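Local atomic coordinates of colicin-B (Escherichia coli, PDB entry 1RH1), a protein that kills Escherichia coli and closely related bacteria by forming channels that depolarise the cytoplasmic membrane and dissipate the cell's energy. Residues G412-A417 against F464-G469; A418-K423 against S453-A458. One frame throughout, in Å; residues are numbered along the deposited sequence.

Both contacts lie in the helical pore-forming domain of the colicin, on the same side of the chain's centre and with their own centres about 10 Å apart. They share helix 457-472, predicted to be membrane-spanning: contact 1 uses its middle, contact 2 the turn that leads into its first residues. Along the chain the order is 412-417, 418-423, 453-458, 464-469, so contact 2 is nested inside the loop that contact 1 closes. The two meet where Phe415 CG lies 3.7 Å from Tyr420 CE2, the rings being stacked. Loop 412-417 and the start of helix 420-435 thus pack as neighbours against a largely apolar helix kept inside this water-soluble form.

Contact 1 of 2, residues G412-A417 against F464-G469; sequences GKTFKA and FSLTLG
Phe415 and Leu466 meet where the loop between helices 401-406 and 420-435 packs on helix 457-472, the first helix of the buried hydrophobic hairpin (457-472 and 479-495) of the colicin pore-forming fold. The phenyl group and the leucine branch approach from opposite directions. Phe415 has CG anti to its carbonyl carbon (chi1 -56°), which sends the ring out from the loop with its far end, CZ and CE1, foremost. In Leu466 a chi2 of 180° makes CD1 continue the chain outward, and this methyl lies 3.4 Å from Phe415 CZ, reaching the ring obliquely. The long phenylalanine side chain suits this loop position, since it spans much of the distance to a helix whose nearest CA pair, Thr414 and Leu466, is 10.2 Å apart.

No hydrogen bond crosses the contact, and all three touching residues are buried. Helix 291-340 packs beside them, with Val321 against Thr414 and both Thr325 and Val328 against Leu466. Threonine fits this apolar border by the methyl of its branched side chain: Thr414 CG2 slants in to lie 4.1 Å from Leu466 CD1.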
loop_
_atom_site.group_PDB
_atom_site.type_symbol
_atom_site.label_atom_id
_atom_site.label_comp_id
_atom_site.label_asym_id
_atom_site.label_seq_id
_atom_site.Cartn_x
_atom_site.Cartn_y
_atom_site.Cartn_z
ATOM N N GLY A 412 21.366 -13.297 -9.239
ATOM C CA GLY A 412 20.282 -13.215 -8.261
ATOM C C GLY A 412 18.865 -13.351 -8.874
ATOM O O GLY A 412 18.353 -14.471 -9.034
ATOM N N LYS A 413 18.220 -12.207 -9.229
ATOM C CA LYS A 413 16.843 -12.088 -9.774
ATOM C C LYS A 413 16.662 -10.812 -10.628
ATOM O O LYS A 413 15.618 -10.169 -10.766
ATOM C CB LYS A 413 15.863 -12.109 -8.567
ATOM C CG LYS A 413 14.969 -13.348 -8.411
ATOM C CD LYS A 413 14.406 -13.364 -6.992
ATOM C CE LYS A 413 15.231 -14.236 -6.038
ATOM N NZ LYS A 413 16.613 -13.809 -5.938
ATOM N N THR A 414 17.782 -10.547 -11.270
ATOM C CA THR A 414 18.092 -9.363 -12.036
ATOM C C THR A 414 17.463 -9.179 -13.440
ATOM O O THR A 414 18.066 -9.747 -14.350
ATOM C CB THR A 414 19.631 -9.362 -12.077
ATOM O OG1 THR A 414 20.120 -9.727 -10.795
ATOM C CG2 THR A 414 20.177 -8.008 -12.461
ATOM N N PHE A 415 16.314 -8.459 -13.681
ATOM C CA PHE A 415 15.614 -8.005 -14.937
ATOM C C PHE A 415 14.201 -8.531 -15.285
ATOM O O PHE A 415 13.302 -7.687 -15.197
ATOM C CB PHE A 415 16.386 -8.241 -16.302
ATOM C CG PHE A 415 17.787 -7.701 -16.565
ATOM C CD1 PHE A 415 18.108 -6.368 -16.338
ATOM C CD2 PHE A 415 18.766 -8.607 -17.014
ATOM C CE1 PHE A 415 19.423 -5.947 -16.556
ATOM C CE2 PHE A 415 20.077 -8.176 -17.229
ATOM C CZ PHE A 415 20.404 -6.843 -16.997
ATOM N N LYS A 416 14.046 -9.820 -15.752
ATOM C CA LYS A 416 12.889 -10.698 -16.146
ATOM C C LYS A 416 12.818 -11.139 -17.636
ATOM O O LYS A 416 12.867 -10.284 -18.520
ATOM C CB LYS A 416 11.496 -10.054 -15.819
ATOM C CG LYS A 416 10.203 -10.917 -15.739
ATOM C CD LYS A 416 10.123 -11.914 -14.551
ATOM C CE LYS A 416 9.803 -11.315 -13.167
ATOM N NZ LYS A 416 10.104 -12.226 -12.066
ATOM N N ALA A 417 12.690 -12.446 -17.984
ATOM C CA ALA A 417 12.619 -13.025 -19.355
ATOM C C ALA A 417 13.740 -12.861 -20.397
ATOM O O ALA A 417 14.008 -11.728 -20.803
ATOM C CB ALA A 417 11.362 -12.548 -20.077
ATOM N N PHE A 464 22.089 -1.728 -19.847
ATOM C CA PHE A 464 23.140 -1.107 -20.606
ATOM C C PHE A 464 24.407 -0.984 -19.810
ATOM O O PHE A 464 25.503 -1.267 -20.299
ATOM C CB PHE A 464 22.704 0.253 -21.024
ATOM C CG PHE A 464 23.724 0.966 -21.883
ATOM C CD1 PHE A 464 23.989 0.508 -23.170
ATOM C CD2 PHE A 464 24.380 2.081 -21.384
ATOM C CE1 PHE A 464 24.919 1.182 -23.947
ATOM C CE2 PHE A 464 25.310 2.748 -22.176
ATOM C CZ PHE A 464 25.578 2.298 -23.458
ATOM N N SER A 465 24.235 -0.505 -18.578
ATOM C CA SER A 465 25.361 -0.328 -17.678
ATOM C C SER A 465 25.927 -1.663 -17.244
ATOM O O SER A 465 27.138 -1.815 -17.273
ATOM C CB SER A 465 24.937 0.449 -16.462
ATOM O OG SER A 465 24.429 1.711 -16.858
ATOM N N LEU A 466 25.096 -2.640 -16.875
ATOM C CA LEU A 466 25.521 -3.981 -16.561
ATOM C C LEU A 466 26.223 -4.638 -17.733
ATOM O O LEU A 466 27.340 -5.100 -17.538
ATOM C CB LEU A 466 24.367 -4.844 -16.211
ATOM C CG LEU A 466 23.776 -4.680 -14.857
ATOM C CD1 LEU A 466 22.624 -5.646 -14.727
ATOM C CD2 LEU A 466 24.790 -5.012 -13.789
ATOM N N THR A 467 25.653 -4.690 -18.950
ATOM C CA THR A 467 26.309 -5.288 -20.112
ATOM C C THR A 467 27.668 -4.641 -20.349
ATOM O O THR A 467 28.622 -5.383 -20.591
ATOM C CB THR A 467 25.459 -5.120 -21.402
ATOM O OG1 THR A 467 24.196 -5.728 -21.172
ATOM C CG2 THR A 467 26.102 -5.778 -22.608
ATOM N N LEU A 468 27.805 -3.302 -20.250
ATOM C CA LEU A 468 29.098 -2.672 -20.467
ATOM C C LEU A 468 30.125 -2.915 -19.363
ATOM O O LEU A 468 31.272 -3.262 -19.637
ATOM C CB LEU A 468 28.944 -1.166 -20.631
ATOM C CG LEU A 468 28.165 -0.588 -21.777
ATOM C CD1 LEU A 468 28.603 0.846 -21.973
ATOM C CD2 LEU A 468 28.444 -1.334 -23.053
ATOM N N GLY A 469 29.714 -2.757 -18.101
ATOM C CA GLY A 469 30.568 -2.872 -16.932
ATOM C C GLY A 469 30.996 -4.294 -16.685
ATOM O O GLY A 469 32.187 -4.577 -16.641
#

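Contact 2 of 2, residues A418-K423 against S453-A458; sequences ADYAIK and SGMASA
Met455 reaches across to Tyr420 and Lys423 with a single atom, its CE methyl, and the contact is apolar. CG stands anti to the backbone N (chi1 -176°) and chi2 is likewise extended, which carries the sulfur well out from the backbone; the bend at chi3 (-83°) then sets the methyl against the tyrosine. There it lies 3.8 Å from Tyr420 CE2 and 3.6 Å from Tyr420 OH, meeting the ring obliquely. Unbranched and flexible, methionine suits this long reach from a turn. Val459 and Leu463 of helix 457-472 also touch the tyrosine.

Lysine adds its aliphatic part. Lys423 and Met455 point at each other tip to tip, with Lys423 CE 4.2 Å from Met455 CE, and Trp450 touches both side chains.

No hydrogen bond crosses the contact. Within 418-423 the lysine chain, extended as far as CE, bends at its last torsion, and Lys423 NZ makes a weak hydrogen bond of 3.5 Å to Asp419 O. The backbone of 453-458 bonds back to the helix before it: Gly454 N to Val451 O, Met455 N to Trp450 O. This is a Schellman motif ending helix 441-452. At the positive phi of its C-prime position glycine fits, having no CB to press on the preceding carbonyl O. Ala456 follows as N-cap of helix 457-472, giving a tight helix-to-helix turn in the all-helical colicin pore-forming fold.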
loop_
_atom_site.group_PDB
_atom_site.type_symbol
_atom_site.label_atom_id
_atom_site.label_comp_id
_atom_site.label_asym_id
_atom_site.label_seq_id
_atom_site.Cartn_x
_atom_site.Cartn_y
_atom_site.Cartn_z
ATOM N N ALA A 418 14.392 -13.937 -20.902
ATOM C CA ALA A 418 15.480 -13.844 -21.889
ATOM C C ALA A 418 15.169 -13.595 -23.396
ATOM O O ALA A 418 15.215 -14.386 -24.352
ATOM C CB ALA A 418 16.301 -15.097 -21.734
ATOM N N ASP A 419 14.733 -12.332 -23.414
ATOM C CA ASP A 419 14.406 -11.399 -24.486
ATOM C C ASP A 419 15.493 -10.339 -24.481
ATOM O O ASP A 419 15.579 -9.470 -25.343
ATOM C CB ASP A 419 13.113 -10.722 -24.187
ATOM C CG ASP A 419 11.926 -11.148 -25.031
ATOM O OD1 ASP A 419 10.888 -10.491 -24.918
ATOM O OD2 ASP A 419 12.020 -12.112 -25.796
ATOM N N TYR A 420 16.236 -10.415 -23.366
ATOM C CA TYR A 420 17.373 -9.631 -22.981
ATOM C C TYR A 420 18.596 -10.183 -23.613
ATOM O O TYR A 420 19.517 -9.399 -23.790
ATOM C CB TYR A 420 17.584 -9.649 -21.489
ATOM C CG TYR A 420 16.583 -8.760 -20.777
ATOM C CD1 TYR A 420 15.263 -9.173 -20.610
ATOM C CD2 TYR A 420 16.992 -7.518 -20.312
ATOM C CE1 TYR A 420 14.352 -8.342 -19.985
ATOM C CE2 TYR A 420 16.080 -6.685 -19.680
ATOM C CZ TYR A 420 14.764 -7.107 -19.517
ATOM O OH TYR A 420 13.865 -6.304 -18.843
ATOM N N ALA A 421 18.666 -11.477 -23.956
ATOM C CA ALA A 421 19.851 -11.980 -24.632
ATOM C C ALA A 421 20.071 -11.283 -25.966
ATOM O O ALA A 421 21.198 -10.980 -26.345
ATOM C CB ALA A 421 19.704 -13.437 -24.890
ATOM N N ILE A 422 18.929 -10.980 -26.600
ATOM C CA ILE A 422 18.778 -10.263 -27.852
ATOM C C ILE A 422 19.269 -8.851 -27.689
ATOM O O ILE A 422 20.006 -8.371 -28.553
ATOM C CB ILE A 422 17.303 -10.248 -28.270
ATOM C CG1 ILE A 422 16.862 -11.665 -28.565
ATOM C CG2 ILE A 422 17.096 -9.400 -29.485
ATOM C CD1 ILE A 422 15.376 -11.860 -28.919
ATOM N N LYS A 423 18.873 -8.186 -26.599
ATOM C CA LYS A 423 19.281 -6.802 -26.357
ATOM C C LYS A 423 20.756 -6.702 -26.044
ATOM O O LYS A 423 21.464 -5.850 -26.583
ATOM C CB LYS A 423 18.474 -6.221 -25.214
ATOM C CG LYS A 423 16.996 -6.274 -25.567
ATOM C CD LYS A 423 16.171 -5.433 -24.625
ATOM C CE LYS A 423 14.739 -5.280 -25.139
ATOM N NZ LYS A 423 13.936 -6.450 -24.850
ATOM N N SER A 453 9.912 1.396 -26.916
ATOM C CA SER A 453 9.014 0.263 -27.052
ATOM C C SER A 453 8.477 -0.236 -25.714
ATOM O O SER A 453 7.887 -1.319 -25.644
ATOM C CB SER A 453 9.729 -0.845 -27.791
ATOM O OG SER A 453 9.958 -0.430 -29.136
ATOM N N GLY A 454 8.683 0.549 -24.631
ATOM C CA GLY A 454 8.041 0.260 -23.352
ATOM C C GLY A 454 8.842 -0.105 -22.101
ATOM O O GLY A 454 8.162 -0.433 -21.116
ATOM N N MET A 455 10.204 -0.086 -22.073
ATOM C CA MET A 455 11.018 -0.436 -20.891
ATOM C C MET A 455 11.180 0.770 -19.997
ATOM O O MET A 455 11.369 1.890 -20.473
ATOM C CB MET A 455 12.424 -0.933 -21.298
ATOM C CG MET A 455 13.431 -1.437 -20.249
ATOM S SD MET A 455 14.914 -2.137 -20.995
ATOM C CE MET A 455 14.269 -3.727 -21.313
ATOM N N ALA A 456 11.059 0.519 -18.691
ATOM C CA ALA A 456 11.268 1.541 -17.672
ATOM C C ALA A 456 12.677 2.133 -17.786
ATOM O O ALA A 456 13.606 1.333 -17.847
ATOM C CB ALA A 456 11.103 0.900 -16.311
ATOM N N SER A 457 12.918 3.454 -17.848
ATOM C CA SER A 457 14.258 4.021 -17.992
ATOM C C SER A 457 15.288 3.423 -17.060
ATOM O O SER A 457 16.381 3.069 -17.497
ATOM C CB SER A 457 14.320 5.511 -17.719
ATOM O OG SER A 457 13.724 6.342 -18.693
ATOM N N ALA A 458 14.926 3.259 -15.784
ATOM C CA ALA A 458 15.811 2.644 -14.811
ATOM C C ALA A 458 16.238 1.235 -15.227
ATOM O O ALA A 458 17.440 0.978 -15.238
ATOM C CB ALA A 458 15.109 2.586 -13.466
#